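Long-range contacts in D-glyceraldehyde dehydrogenase (NADP(+)) (Thermoplasma acidophilum, PDB 5IZD), which oxidises D-glyceraldehyde to (R)-glycerate with NADP(+) as electron acceptor, in the non-phosphorylated Entner-Doudoroff pathway: residues R130-Y135 and L470-V475; V142-P147 and L220-G225; K243-L248 and G454-G459. One frame throughout, in Å; residues are numbered along the deposited sequence.

Contact 1. Residues R130-Y135 and L470-V475; sequences RKIFQY and LKNIYV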
loop_
_atom_site.group_PDB
_atom_site.type_symbol
_atom_site.label_atom_id
_atom_site.label_comp_id
_atom_site.label_asym_id
_atom_site.label_seq_id
_atom_site.Cartn_x
_atom_site.Cartn_y
_atom_site.Cartn_z
ATOM N N ARG A 130 -11.817 16.027 -12.472
ATOM C CA ARG A 130 -11.915 15.971 -11.034
ATOM C C ARG A 130 -10.918 14.939 -10.494
ATOM O O ARG A 130 -10.738 13.866 -11.094
ATOM C CB ARG A 130 -13.319 15.564 -10.611
ATOM C CG ARG A 130 -14.296 16.722 -10.632
ATOM C CD ARG A 130 -15.719 16.244 -10.396
ATOM N NE ARG A 130 -16.634 17.368 -10.463
ATOM C CZ ARG A 130 -17.899 17.356 -10.074
ATOM N NH1 ARG A 130 -18.472 16.250 -9.621
ATOM N NH2 ARG A 130 -18.617 18.457 -10.198
ATOM N N LYS A 131 -10.303 15.270 -9.377
ATOM C CA LYS A 131 -9.460 14.328 -8.609
ATOM C C LYS A 131 -9.797 14.459 -7.129
ATOM O O LYS A 131 -10.342 15.473 -6.684
ATOM C CB LYS A 131 -7.945 14.576 -8.830
ATOM C CG LYS A 131 -7.451 14.344 -10.280
ATOM C CD LYS A 131 -7.528 12.863 -10.673
ATOM C CE LYS A 131 -7.119 12.537 -12.100
ATOM N NZ LYS A 131 -8.095 13.038 -13.119
ATOM N N ILE A 132 -9.458 13.429 -6.370
ATOM C CA ILE A 132 -9.599 13.444 -4.917
ATOM C C ILE A 132 -8.202 13.233 -4.295
ATOM O O ILE A 132 -7.587 12.200 -4.477
ATOM C CB ILE A 132 -10.624 12.395 -4.484
ATOM C CG1 ILE A 132 -11.973 12.705 -5.113
ATOM C CG2 ILE A 132 -10.761 12.372 -2.945
ATOM C CD1 ILE A 132 -12.979 11.592 -4.909
ATOM N N PHE A 133 -7.693 14.247 -3.617
ATOM C CA PHE A 133 -6.372 14.183 -3.010
ATOM C C PHE A 133 -6.555 13.750 -1.562
ATOM O O PHE A 133 -7.319 14.360 -0.783
ATOM C CB PHE A 133 -5.661 15.524 -3.136
ATOM C CG PHE A 133 -5.441 15.940 -4.544
ATOM C CD1 PHE A 133 -4.406 15.402 -5.281
ATOM C CD2 PHE A 133 -6.351 16.774 -5.201
ATOM C CE1 PHE A 133 -4.251 15.720 -6.631
ATOM C CE2 PHE A 133 -6.162 17.139 -6.523
ATOM C CZ PHE A 133 -5.104 16.601 -7.245
ATOM N N GLN A 134 -5.855 12.701 -1.162
ATOM C CA GLN A 134 -5.931 12.291 0.246
ATOM C C GLN A 134 -4.626 12.531 0.949
ATOM O O GLN A 134 -3.682 11.861 0.681
ATOM C CB GLN A 134 -6.381 10.847 0.306
ATOM C CG GLN A 134 -7.754 10.709 -0.328
ATOM C CD GLN A 134 -8.245 9.313 -0.401
ATOM O OE1 GLN A 134 -7.514 8.396 -0.771
ATOM N NE2 GLN A 134 -9.501 9.121 -0.057
ATOM N N TYR A 135 -4.586 13.504 1.852
ATOM C CA TYR A 135 -3.359 13.862 2.562
ATOM C C TYR A 135 -3.345 13.163 3.916
ATOM O O TYR A 135 -4.392 12.922 4.481
ATOM C CB TYR A 135 -3.291 15.371 2.845
ATOM C CG TYR A 135 -2.947 16.250 1.690
ATOM C CD1 TYR A 135 -3.177 15.863 0.387
ATOM C CD2 TYR A 135 -2.390 17.515 1.900
ATOM C CE1 TYR A 135 -2.874 16.692 -0.656
ATOM C CE2 TYR A 135 -2.085 18.344 0.827
ATOM C CZ TYR A 135 -2.337 17.918 -0.447
ATOM O OH TYR A 135 -2.083 18.658 -1.563
ATOM N N LEU A 470 -6.131 11.058 7.765
ATOM C CA LEU A 470 -6.344 11.163 6.340
ATOM C C LEU A 470 -7.417 12.222 6.137
ATOM O O LEU A 470 -8.383 12.212 6.817
ATOM C CB LEU A 470 -6.803 9.826 5.794
ATOM C CG LEU A 470 -6.645 9.464 4.317
ATOM C CD1 LEU A 470 -5.286 9.676 3.729
ATOM C CD2 LEU A 470 -7.100 8.056 4.006
ATOM N N LYS A 471 -7.232 13.148 5.218
ATOM C CA LYS A 471 -8.251 14.192 4.920
ATOM C C LYS A 471 -8.338 14.258 3.396
ATOM O O LYS A 471 -7.330 14.000 2.742
ATOM C CB LYS A 471 -7.811 15.547 5.514
ATOM C CG LYS A 471 -6.716 16.227 4.762
ATOM C CD LYS A 471 -6.038 17.353 5.482
ATOM C CE LYS A 471 -6.917 18.476 5.987
ATOM N NZ LYS A 471 -7.513 19.349 4.931
ATOM N N ASN A 472 -9.501 14.617 2.844
ATOM C CA ASN A 472 -9.721 14.614 1.388
ATOM C C ASN A 472 -9.921 16.022 0.865
ATOM O O ASN A 472 -10.573 16.863 1.500
ATOM C CB ASN A 472 -10.974 13.811 0.947
ATOM C CG ASN A 472 -11.132 12.474 1.674
ATOM O OD1 ASN A 472 -10.860 11.393 1.121
ATOM N ND2 ASN A 472 -11.585 12.547 2.938
ATOM N N ILE A 473 -9.411 16.235 -0.329
ATOM C CA ILE A 473 -9.668 17.439 -1.050
ATOM C C ILE A 473 -10.184 17.033 -2.451
ATOM O O ILE A 473 -9.464 16.413 -3.213
ATOM C CB ILE A 473 -8.422 18.329 -1.142
ATOM C CG1 ILE A 473 -7.836 18.586 0.265
ATOM C CG2 ILE A 473 -8.782 19.637 -1.799
ATOM C CD1 ILE A 473 -6.767 17.602 0.704
ATOM N N TYR A 474 -11.412 17.437 -2.745
ATOM C CA TYR A 474 -12.121 17.111 -3.964
ATOM C C TYR A 474 -11.944 18.348 -4.819
ATOM O O TYR A 474 -12.371 19.435 -4.423
ATOM C CB TYR A 474 -13.605 16.908 -3.664
ATOM C CG TYR A 474 -14.013 15.570 -3.038
ATOM C CD1 TYR A 474 -13.735 15.271 -1.715
ATOM C CD2 TYR A 474 -14.713 14.617 -3.804
ATOM C CE1 TYR A 474 -14.097 14.067 -1.146
ATOM C CE2 TYR A 474 -15.134 13.411 -3.246
ATOM C CZ TYR A 474 -14.797 13.131 -1.915
ATOM O OH TYR A 474 -15.243 11.948 -1.414
ATOM N N VAL A 475 -11.298 18.236 -5.967
ATOM C CA VAL A 475 -11.082 19.418 -6.781
ATOM C C VAL A 475 -11.742 19.207 -8.132
ATOM O O VAL A 475 -11.575 18.150 -8.711
ATOM C CB VAL A 475 -9.582 19.708 -7.000
ATOM C CG1 VAL A 475 -9.428 20.963 -7.861
ATOM C CG2 VAL A 475 -8.850 19.957 -5.678
#
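In the oligomerisation arm of this aldehyde dehydrogenase, Lys131, Phe133 and Tyr135 pair with Val475, Ile473 and Lys471 as antiparallel hydrogen-bonded pairs, two backbone bonds to each. The tightest of the six are those between Phe133 and Ile473, where Phe133 N reaches Ile473 O at 2.8 Å. One face of the sheet here carries Ile132, Gln134, Asn472 and Tyr474. There Gln134, its chain extended beyond CG (chi2 176°), lies alongside Asn472 and donates NE2 to Asn472 OD1 at 2.9 Å, nearly straight and within its own amide plane, although the two amide planes are turned 55° apart. Ile132 runs beside Tyr474 and lays CG1 over one face of its ring, 4.0 Å from the centroid, a CH-pi contact displaced toward the rim.

Such a protruding beta arm is a familiar means of subunit association in aldehyde dehydrogenases: residues 472-475 also pair in parallel with a strand of the second subunit, which carries the sheet across the interface. Asn472 ND2 hydrogen-bonds Tyr446 O of that subunit, and Tyr474 OH is hydrogen-bonded to its Ala442 N.

On the other face, Ile473 CD1 sits over the Tyr135 ring, 4.2 Å from its centroid, whereas Val475 CG2 comes to the edge of the Phe133 ring, 4.0 Å from CE2. Beyond them, Phe133 of the third subunit meets Phe133 ring to ring, their planes about 70° apart.

Contact 2. Residues V142-P147 and L220-G225; sequences VVALTP and LITMTG. With NAP (NADP nicotinamide-adenine-dinucleotide phosphate), chain I.
Leu145 packs against Met223 and Ile221, and Thr222 against Val142 and Ala144, so the most deeply engaged residues of the two strands occupy opposite faces of the sheet. Leu145 sets CB 4.0 Å from Met223 CG and its CD1 branch 4.0 Å from Ile221 CG2. The same CD1 also lies 3.7 Å from N3A of the NADP adenine, which makes the leucine part of the cofactor pocket. Met223, bent at its second torsion (chi2 -90°), leads away from Leu145 and brings CE near the phosphate oxygen O2A.

The strands run parallel in direct register, and Val143 and Leu145 use both N and O to bond Leu220, Thr222 and Thr224. This is the central part of the Rossmann-like coenzyme domain of the aldehyde dehydrogenases, with NADP at the C-terminal ends of its parallel strands. Just beyond the strand, Thr146 O accepts a 2.8 Å hydrogen bond from the ribose hydroxyl O3B, and Gly225 CA approaches O2A at 3.4 Å.

On the opposite face, the chi1 of -175° in Thr222 swings OG1 away from the backbone N and tucks CG2 between N and the carbonyl carbon, 3.8 Å from both Val142 CG1 and Ala144 CB. Its hydroxyl is engaged by Tyr467 OH and Lys158 NZ. Past the end of the strand, Pro147 packs its ring on Thr224, with Pro147 CB 3.5 Å from Thr224 O.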
loop_
_atom_site.group_PDB
_atom_site.type_symbol
_atom_site.label_atom_id
_atom_site.label_comp_id
_atom_site.label_asym_id
_atom_site.label_seq_id
_atom_site.Cartn_x
_atom_site.Cartn_y
_atom_site.Cartn_z
ATOM N N VAL A 142 -1.139 15.065 21.040
ATOM C CA VAL A 142 -1.124 13.676 21.502
ATOM C C VAL A 142 -0.835 13.680 23.030
ATOM O O VAL A 142 0.119 14.329 23.467
ATOM C CB VAL A 142 -0.008 12.875 20.757
ATOM C CG1 VAL A 142 0.235 11.519 21.376
ATOM C CG2 VAL A 142 -0.305 12.750 19.278
ATOM N N VAL A 143 -1.666 12.976 23.791
ATOM C CA VAL A 143 -1.425 12.677 25.165
ATOM C C VAL A 143 -0.966 11.222 25.227
ATOM O O VAL A 143 -1.621 10.267 24.632
ATOM C CB VAL A 143 -2.676 12.891 26.035
ATOM C CG1 VAL A 143 -2.460 12.310 27.422
ATOM C CG2 VAL A 143 -3.035 14.364 26.130
ATOM N N ALA A 144 0.187 11.051 25.854
ATOM C CA ALA A 144 0.831 9.753 25.992
ATOM C C ALA A 144 0.871 9.350 27.456
ATOM O O ALA A 144 1.389 10.105 28.294
ATOM C CB ALA A 144 2.226 9.776 25.431
ATOM N N LEU A 145 0.231 8.207 27.761
ATOM C CA LEU A 145 0.063 7.726 29.119
ATOM C C LEU A 145 0.777 6.390 29.182
ATOM O O LEU A 145 0.334 5.406 28.539
ATOM C CB LEU A 145 -1.411 7.576 29.504
ATOM C CG LEU A 145 -2.237 8.844 29.463
ATOM C CD1 LEU A 145 -3.712 8.469 29.467
ATOM C CD2 LEU A 145 -1.925 9.790 30.564
ATOM N N THR A 146 1.887 6.336 29.919
ATOM C CA THR A 146 2.752 5.142 29.900
ATOM C C THR A 146 2.650 4.348 31.194
ATOM O O THR A 146 2.397 4.927 32.290
ATOM C CB THR A 146 4.234 5.446 29.529
ATOM O OG1 THR A 146 4.765 6.464 30.361
ATOM C CG2 THR A 146 4.286 5.921 28.106
ATOM N N PRO A 147 2.801 3.010 31.079
ATOM C CA PRO A 147 2.798 2.150 32.273
ATOM C C PRO A 147 4.185 1.965 32.957
ATOM O O PRO A 147 5.207 2.490 32.498
ATOM C CB PRO A 147 2.299 0.840 31.721
ATOM C CG PRO A 147 2.923 0.795 30.378
ATOM C CD PRO A 147 3.009 2.212 29.858
ATOM N N LEU A 220 -5.673 13.105 20.395
ATOM C CA LEU A 220 -5.308 11.692 20.341
ATOM C C LEU A 220 -4.708 11.288 21.712
ATOM O O LEU A 220 -3.992 12.078 22.380
ATOM C CB LEU A 220 -4.350 11.415 19.186
ATOM C CG LEU A 220 -3.921 9.958 18.908
ATOM C CD1 LEU A 220 -3.436 9.818 17.490
ATOM C CD2 LEU A 220 -2.749 9.593 19.866
ATOM N N ILE A 221 -5.140 10.130 22.177
ATOM C CA ILE A 221 -4.638 9.500 23.399
ATOM C C ILE A 221 -4.026 8.152 23.038
ATOM O O ILE A 221 -4.697 7.263 22.452
ATOM C CB ILE A 221 -5.739 9.353 24.460
ATOM C CG1 ILE A 221 -6.196 10.757 24.908
ATOM C CG2 ILE A 221 -5.192 8.681 25.730
ATOM C CD1 ILE A 221 -7.580 10.814 25.481
ATOM N N THR A 222 -2.749 8.018 23.362
ATOM C CA THR A 222 -2.012 6.794 23.235
ATOM C C THR A 222 -1.632 6.284 24.637
ATOM O O THR A 222 -1.003 7.018 25.415
ATOM C CB THR A 222 -0.808 6.926 22.284
ATOM O OG1 THR A 222 -0.200 5.638 22.135
ATOM C CG2 THR A 222 0.244 7.926 22.726
ATOM N N MET A 223 -2.072 5.077 24.986
ATOM C CA MET A 223 -2.027 4.608 26.392
ATOM C C MET A 223 -1.792 3.122 26.441
ATOM O O MET A 223 -2.301 2.371 25.580
ATOM C CB MET A 223 -3.319 4.947 27.152
ATOM C CG MET A 223 -3.451 4.320 28.518
ATOM S SD MET A 223 -4.244 2.704 28.553
ATOM C CE MET A 223 -4.490 2.376 30.304
ATOM N N THR A 224 -1.047 2.695 27.453
ATOM C CA THR A 224 -0.866 1.282 27.709
ATOM C C THR A 224 -1.007 1.101 29.216
ATOM O O THR A 224 -0.543 1.948 29.951
ATOM C CB THR A 224 0.479 0.784 27.151
ATOM O OG1 THR A 224 0.497 0.900 25.722
ATOM C CG2 THR A 224 0.773 -0.669 27.537
ATOM N N GLY A 225 -1.694 0.052 29.641
ATOM C CA GLY A 225 -1.931 -0.268 31.053
ATOM C C GLY A 225 -3.067 -1.232 31.300
ATOM O O GLY A 225 -3.343 -2.132 30.453
HETATM P PA NAP I . -2.719 1.766 34.939
HETATM O O1A NAP I . -3.515 2.261 36.107
HETATM O O2A NAP I . -3.472 1.272 33.721
HETATM O O5B NAP I . -1.668 2.940 34.507
HETATM C C5B NAP I . -1.279 3.242 33.149
HETATM C C4B NAP I . -1.128 4.764 32.957
HETATM O O4B NAP I . -2.420 5.397 33.021
HETATM C C3B NAP I . -0.301 5.430 34.075
HETATM O O3B NAP I . 0.423 6.563 33.525
HETATM C C2B NAP I . -1.356 5.893 35.040
HETATM O O2B NAP I . -0.904 6.880 35.963
HETATM C C1B NAP I . -2.413 6.389 34.090
HETATM N N9A NAP I . -3.760 6.541 34.660
HETATM C C8A NAP I . -4.289 5.956 35.769
HETATM N N7A NAP I . -5.528 6.340 35.990
HETATM C C5A NAP I . -5.813 7.202 34.925
HETATM C C6A NAP I . -6.955 7.924 34.579
HETATM N N6A NAP I . -8.090 7.881 35.288
HETATM N N1A NAP I . -6.916 8.688 33.468
HETATM C C2A NAP I . -5.773 8.755 32.761
HETATM N N3A NAP I . -4.631 8.109 33.031
HETATM C C4A NAP I . -4.733 7.334 34.134
HETATM O O3 NAP I . -1.777 0.603 35.471
HETATM P PN NAP I . -1.609 -0.017 36.947
HETATM O O1N NAP I . -1.049 1.032 37.892
HETATM O O2N NAP I . -0.749 -1.255 36.875
HETATM O O5D NAP I . -3.049 -0.391 37.379
HETATM P P2B NAP I . -0.640 6.433 37.538
HETATM O O1X NAP I . -0.251 7.723 38.278
HETATM O O2X NAP I . 0.471 5.495 37.567
HETATM O O3X NAP I . -1.893 5.870 38.120
#

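Contact 3. Residues K243-L248 and G454-G459; sequences KLILEL and GQAGEG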
loop_
_atom_site.group_PDB
_atom_site.type_symbol
_atom_site.label_atom_id
_atom_site.label_comp_id
_atom_site.label_asym_id
_atom_site.label_seq_id
_atom_site.Cartn_x
_atom_site.Cartn_y
_atom_site.Cartn_z
ATOM N N LYS A 243 -9.049 10.326 19.111
ATOM C CA LYS A 243 -8.569 9.089 18.606
ATOM C C LYS A 243 -7.850 8.338 19.732
ATOM O O LYS A 243 -7.000 8.922 20.475
ATOM C CB LYS A 243 -7.648 9.367 17.411
ATOM C CG LYS A 243 -6.714 8.251 16.931
ATOM C CD LYS A 243 -7.421 7.017 16.585
ATOM C CE LYS A 243 -6.426 5.943 16.160
ATOM N NZ LYS A 243 -5.830 6.207 14.847
ATOM N N LEU A 244 -8.233 7.069 19.909
ATOM C CA LEU A 244 -7.675 6.221 20.977
ATOM C C LEU A 244 -6.730 5.143 20.442
ATOM O O LEU A 244 -7.044 4.423 19.429
ATOM C CB LEU A 244 -8.809 5.593 21.753
ATOM C CG LEU A 244 -9.702 6.606 22.496
ATOM C CD1 LEU A 244 -10.655 5.888 23.440
ATOM C CD2 LEU A 244 -8.958 7.661 23.287
ATOM N N ILE A 245 -5.544 5.058 21.058
ATOM C CA ILE A 245 -4.629 3.932 20.854
ATOM C C ILE A 245 -4.397 3.403 22.252
ATOM O O ILE A 245 -3.769 4.127 23.080
ATOM C CB ILE A 245 -3.289 4.328 20.232
ATOM C CG1 ILE A 245 -3.440 5.051 18.870
ATOM C CG2 ILE A 245 -2.391 3.083 20.115
ATOM C CD1 ILE A 245 -2.153 5.743 18.389
ATOM N N LEU A 246 -4.999 2.255 22.562
ATOM C CA LEU A 246 -5.032 1.685 23.912
ATOM C C LEU A 246 -4.600 0.243 23.815
ATOM O O LEU A 246 -5.187 -0.545 23.013
ATOM C CB LEU A 246 -6.436 1.653 24.520
ATOM C CG LEU A 246 -7.227 2.952 24.559
ATOM C CD1 LEU A 246 -8.633 2.697 25.103
ATOM C CD2 LEU A 246 -6.487 3.992 25.354
ATOM N N GLU A 247 -3.662 -0.122 24.672
ATOM C CA GLU A 247 -3.234 -1.488 24.823
ATOM C C GLU A 247 -3.310 -1.915 26.288
ATOM O O GLU A 247 -2.637 -1.307 27.124
ATOM C CB GLU A 247 -1.828 -1.631 24.260
ATOM C CG GLU A 247 -1.440 -3.116 24.081
ATOM C CD GLU A 247 -0.500 -3.662 25.136
ATOM O OE1 GLU A 247 -0.979 -4.286 26.110
ATOM O OE2 GLU A 247 0.745 -3.464 24.981
ATOM N N LEU A 248 -4.165 -2.919 26.574
ATOM C CA LEU A 248 -4.705 -3.171 27.881
ATOM C C LEU A 248 -4.307 -4.560 28.447
ATOM O O LEU A 248 -5.016 -5.117 29.275
ATOM C CB LEU A 248 -6.216 -2.945 27.924
ATOM C CG LEU A 248 -6.659 -1.605 27.375
ATOM C CD1 LEU A 248 -8.185 -1.461 27.389
ATOM C CD2 LEU A 248 -6.035 -0.463 28.130
ATOM N N GLY A 454 -8.039 -3.576 23.518
ATOM C CA GLY A 454 -8.087 -2.122 23.524
ATOM C C GLY A 454 -8.506 -1.561 22.187
ATOM O O GLY A 454 -9.558 -1.940 21.674
ATOM N N GLN A 455 -7.741 -0.624 21.670
ATOM C CA GLN A 455 -8.125 0.140 20.472
ATOM C C GLN A 455 -6.839 0.328 19.683
ATOM O O GLN A 455 -5.777 0.677 20.239
ATOM C CB GLN A 455 -8.747 1.511 20.825
ATOM C CG GLN A 455 -10.064 1.499 21.638
ATOM C CD GLN A 455 -11.246 0.872 20.874
ATOM O OE1 GLN A 455 -11.194 0.776 19.684
ATOM N NE2 GLN A 455 -12.221 0.361 21.556
ATOM N N ALA A 456 -6.976 0.108 18.383
ATOM C CA ALA A 456 -5.963 0.315 17.401
ATOM C C ALA A 456 -4.743 -0.565 17.722
ATOM O O ALA A 456 -4.925 -1.681 18.186
ATOM C CB ALA A 456 -5.644 1.775 17.274
ATOM N N GLY A 457 -3.520 -0.094 17.488
ATOM C CA GLY A 457 -2.324 -0.885 17.724
ATOM C C GLY A 457 -1.101 -0.005 17.521
ATOM O O GLY A 457 -1.260 1.161 17.139
ATOM N N GLU A 458 0.078 -0.585 17.752
ATOM C CA GLU A 458 1.382 0.080 17.669
ATOM C C GLU A 458 2.458 -0.758 16.980
ATOM O O GLU A 458 2.533 -1.967 17.148
ATOM C CB GLU A 458 1.857 0.432 19.067
ATOM C CG GLU A 458 0.922 1.369 19.783
ATOM C CD GLU A 458 1.271 1.539 21.281
ATOM O OE1 GLU A 458 1.749 2.641 21.740
ATOM O OE2 GLU A 458 1.044 0.514 21.979
ATOM N N GLY A 459 3.296 -0.106 16.211
ATOM C CA GLY A 459 4.272 -0.771 15.435
ATOM C C GLY A 459 3.812 -1.047 14.031
ATOM O O GLY A 459 2.619 -1.126 13.739
HETATM O O HOH W 1 -4.403 -2.619 21.156
HETATM O O HOH W 2 2.070 -0.927 24.151
#
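Leu246 and Gln455 meet through two backbone hydrogen bonds, each amide N 2.9 Å from the other residue's carbonyl O, as an antiparallel hydrogen-bonded pair. Their side chains run alongside each other in the same direction, Leu246 CD1 3.9 Å from Gln455 CG. Next to them Gly454 fits closely, its CA 3.3 Å from Leu246 O and 3.9 Å from Leu248 CD1.

Past Gln455 the segment turns away from the strand. Ala456 directs its methyl at Leu244 O, 3.7 Å off, while Ile245 CG2, anti to the backbone N (chi1 -57°, measured to CG1), touches both Gly457 O and Glu458 CG at 3.7 Å. Two waters bridge the segments. One donates to Leu246 O and Ala456 O, giving Leu246 O a second donor besides Gln455 N; the other donates to Glu247 OE2 and to Glu458 OE2, linking carboxylates whose OE2 atoms stand 5.0 Å apart.

Outside this shell, Lys158 forms a salt bridge with Glu458 OE1, and Gly249 N holds Glu247 OE1. The amide of Gln455 reaches another chain, where NE2 bonds Ala242 O of the second subunit. Glu247 is the predicted proton acceptor, and the oxidised cysteine (3-sulfinoalanine) at position 281, catalytic by similarity, lies nearby. The arrangement is consistent with the aldehyde dehydrogenase active site: a parallel coenzyme-domain strand delivers the glutamate at its end, and the segment that follows the short antiparallel strand 454-455 brings up Glu458, linked to it through water.

Overall arrangement
All three contacts belong to one branched sheet and all are buried, but they differ in place. The centre of contact 1 lies about 34 Å from that of the chain, in an arm packed against three neighbouring subunits, whereas those of contacts 2 and 3 lie about 9 Å from it; contact 3 also touches the second subunit, and contact 2 lies within one chain. Strand 130-145 serves both contact 1 and contact 2, pairing antiparallel in the arm and parallel beside the cofactor. Contacts 2 and 3 abut where strand 220-224 meets strand 243-247. Their chemistry follows place: aromatic and amide side chains in contact 1, aliphatic packing under NADP in contact 2, waters and carboxylates near the catalytic centre in contact 3.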